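Local structure of putative enoyl-CoA hydratase/isomerase (Acinetobacter baumannii, 3FDU) at residues E59-A64 and K107-G112. The protein is a putative enoyl-CoA hydratase/isomerase of the crotonase superfamily, probably acting on acyl-CoA thioesters. The protein carries 4 engineered substitutions. Residues are numbered along the deposited sequence; the frame is centred on the assembly and turned at random.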
loop_
_atom_site.group_PDB
_atom_site.type_symbol
_atom_site.label_atom_id
_atom_site.label_comp_id
_atom_site.label_asym_id
_atom_site.label_seq_id
_atom_site.Cartn_x
_atom_site.Cartn_y
_atom_site.Cartn_z
ATOM N N GLU A 59 28.715 -8.292 10.165
ATOM C CA GLU A 59 29.357 -7.102 10.726
ATOM C C GLU A 59 28.671 -5.826 10.319
ATOM O O GLU A 59 27.476 -5.688 10.572
ATOM C CB GLU A 59 30.810 -7.060 10.288
ATOM C CG GLU A 59 31.730 -7.839 11.196
ATOM C CD GLU A 59 32.232 -6.943 12.316
ATOM O OE1 GLU A 59 31.412 -6.141 12.839
ATOM O OE2 GLU A 59 33.438 -7.023 12.665
ATOM N N HIS A 60 29.397 -4.923 9.661
ATOM C CA HIS A 60 28.876 -3.564 9.388
ATOM C C HIS A 60 28.012 -3.346 8.131
ATOM O O HIS A 60 27.513 -2.238 7.940
ATOM C CB HIS A 60 30.017 -2.552 9.345
ATOM C CG HIS A 60 30.878 -2.564 10.577
ATOM N ND1 HIS A 60 30.390 -2.253 11.828
ATOM C CD2 HIS A 60 32.195 -2.848 10.745
ATOM C CE1 HIS A 60 31.369 -2.339 12.717
ATOM N NE2 HIS A 60 32.471 -2.705 12.088
ATOM N N ASP A 61 27.858 -4.380 7.307
ATOM C CA ASP A 61 27.064 -4.314 6.041
ATOM C C ASP A 61 26.125 -5.504 5.876
ATOM O O ASP A 61 26.402 -6.593 6.360
ATOM C CB ASP A 61 27.997 -4.285 4.812
ATOM C CG ASP A 61 28.848 -3.028 4.784
ATOM O OD1 ASP A 61 28.270 -1.946 4.577
ATOM O OD2 ASP A 61 30.088 -3.155 4.985
ATOM N N PHE A 62 25.014 -5.300 5.188
ATOM C CA PHE A 62 24.140 -6.419 4.886
ATOM C C PHE A 62 24.573 -7.081 3.563
ATOM O O PHE A 62 25.067 -8.217 3.537
ATOM C CB PHE A 62 22.695 -5.918 4.784
ATOM C CG PHE A 62 21.706 -7.015 4.458
ATOM C CD1 PHE A 62 21.849 -8.265 5.016
ATOM C CD2 PHE A 62 20.616 -6.772 3.585
ATOM C CE1 PHE A 62 20.900 -9.290 4.762
ATOM C CE2 PHE A 62 19.661 -7.824 3.300
ATOM C CZ PHE A 62 19.827 -9.069 3.896
ATOM N N THR A 63 24.429 -6.354 2.471
ATOM C CA THR A 63 24.976 -6.806 1.164
ATOM C C THR A 63 25.118 -5.690 0.137
ATOM O O THR A 63 24.217 -4.814 -0.065
ATOM C CB THR A 63 24.181 -8.013 0.543
ATOM O OG1 THR A 63 24.721 -8.346 -0.741
ATOM C CG2 THR A 63 22.745 -7.624 0.325
ATOM N N ALA A 64 26.293 -5.706 -0.499
ATOM C CA ALA A 64 26.604 -4.752 -1.556
ATOM C C ALA A 64 25.861 -5.127 -2.850
ATOM O O ALA A 64 25.984 -4.457 -3.876
ATOM C CB ALA A 64 28.148 -4.730 -1.821
ATOM N N LYS A 107 22.474 -3.314 8.510
ATOM C CA LYS A 107 23.447 -2.247 8.808
ATOM C C LYS A 107 24.168 -1.969 7.489
ATOM O O LYS A 107 24.296 -2.870 6.639
ATOM C CB LYS A 107 24.514 -2.720 9.812
ATOM C CG LYS A 107 24.061 -2.860 11.252
ATOM C CD LYS A 107 25.217 -3.284 12.165
ATOM C CE LYS A 107 24.642 -3.590 13.497
ATOM N NZ LYS A 107 25.656 -3.896 14.582
ATOM N N GLY A 108 24.608 -0.732 7.309
ATOM C CA GLY A 108 25.399 -0.370 6.155
ATOM C C GLY A 108 24.704 -0.615 4.800
ATOM O O GLY A 108 23.500 -0.415 4.657
ATOM N N VAL A 109 25.458 -1.077 3.812
ATOM C CA VAL A 109 24.915 -1.169 2.433
ATOM C C VAL A 109 23.903 -2.314 2.305
ATOM O O VAL A 109 24.107 -3.431 2.829
ATOM C CB VAL A 109 26.014 -1.251 1.337
ATOM C CG1 VAL A 109 26.928 0.063 1.345
ATOM C CG2 VAL A 109 26.843 -2.524 1.475
ATOM N N ALA A 110 22.827 -2.033 1.576
ATOM C CA ALA A 110 21.833 -3.053 1.241
ATOM C C ALA A 110 21.363 -2.710 -0.140
ATOM O O ALA A 110 20.488 -1.851 -0.298
ATOM C CB ALA A 110 20.675 -2.965 2.206
ATOM N N ILE A 111 21.934 -3.378 -1.140
ATOM C CA ILE A 111 21.786 -2.948 -2.563
ATOM C C ILE A 111 21.213 -4.057 -3.418
ATOM O O ILE A 111 21.606 -5.198 -3.243
ATOM C CB ILE A 111 23.180 -2.502 -3.138
ATOM C CG1 ILE A 111 23.630 -1.184 -2.389
ATOM C CG2 ILE A 111 23.087 -2.156 -4.637
ATOM C CD1 ILE A 111 25.096 -0.756 -2.725
ATOM N N GLY A 112 20.224 -3.744 -4.264
ATOM C CA GLY A 112 19.719 -4.681 -5.287
ATOM C C GLY A 112 18.923 -5.767 -4.586
ATOM O O GLY A 112 17.868 -5.502 -3.993
#
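T63 and A110 form a single parallel bridge between the loop after strand 52-57 and the short strand 109-111. T63 bonds to both neighbours of A110: its N donates to V109 O at 3.0 Å, and its O accepts I111 N at 2.9 Å, almost in line with the carbonyl. V109 O is gripped a second time, weakly, by F62 N. Two residues before T63, the carboxylate of D61 replaces a backbone acceptor: OD1 takes V109 N at 3.0 Å on its anti lone pair, in a nearly straight bond (N-H...O 174°). D61 CG lies beside its own backbone N (chi1 -64°), which lets the carboxylate reach over the G108 backbone; V109 CG2 lies against the same OD1, 3.5 Å away, and also meets A64. On the inner side F62 starts toward the strand, but with CG anti to its backbone N (chi1 179°) the ring swings away, presenting its edge, at CD2, to A110 CB at 4.0 Å, and packs on I104 and V106. T63 OG1 turns from the strand to N27 O and G65 N. The other end is looser: E59 and H60 are exposed, and the extended K107 chain runs alongside their backbone, CB 3.6 Å from H60 O and CD 3.7 Å from E59 O. K107 NZ stays 6.4 Å from E59 OE1; its cation-pi partner is Y189, whose hydroxyl also bonds E59 O. The chemistry is thus mainly backbone pairing, plus one side-chain carboxylate, D61, that accepts a strand N-H. It fixes the loop against the strand just before helix 113-116; in crotonases, peptide N-H groups from the corresponding loop and helix start form the oxyanion hole, so the contact is consistent with setting their spacing here.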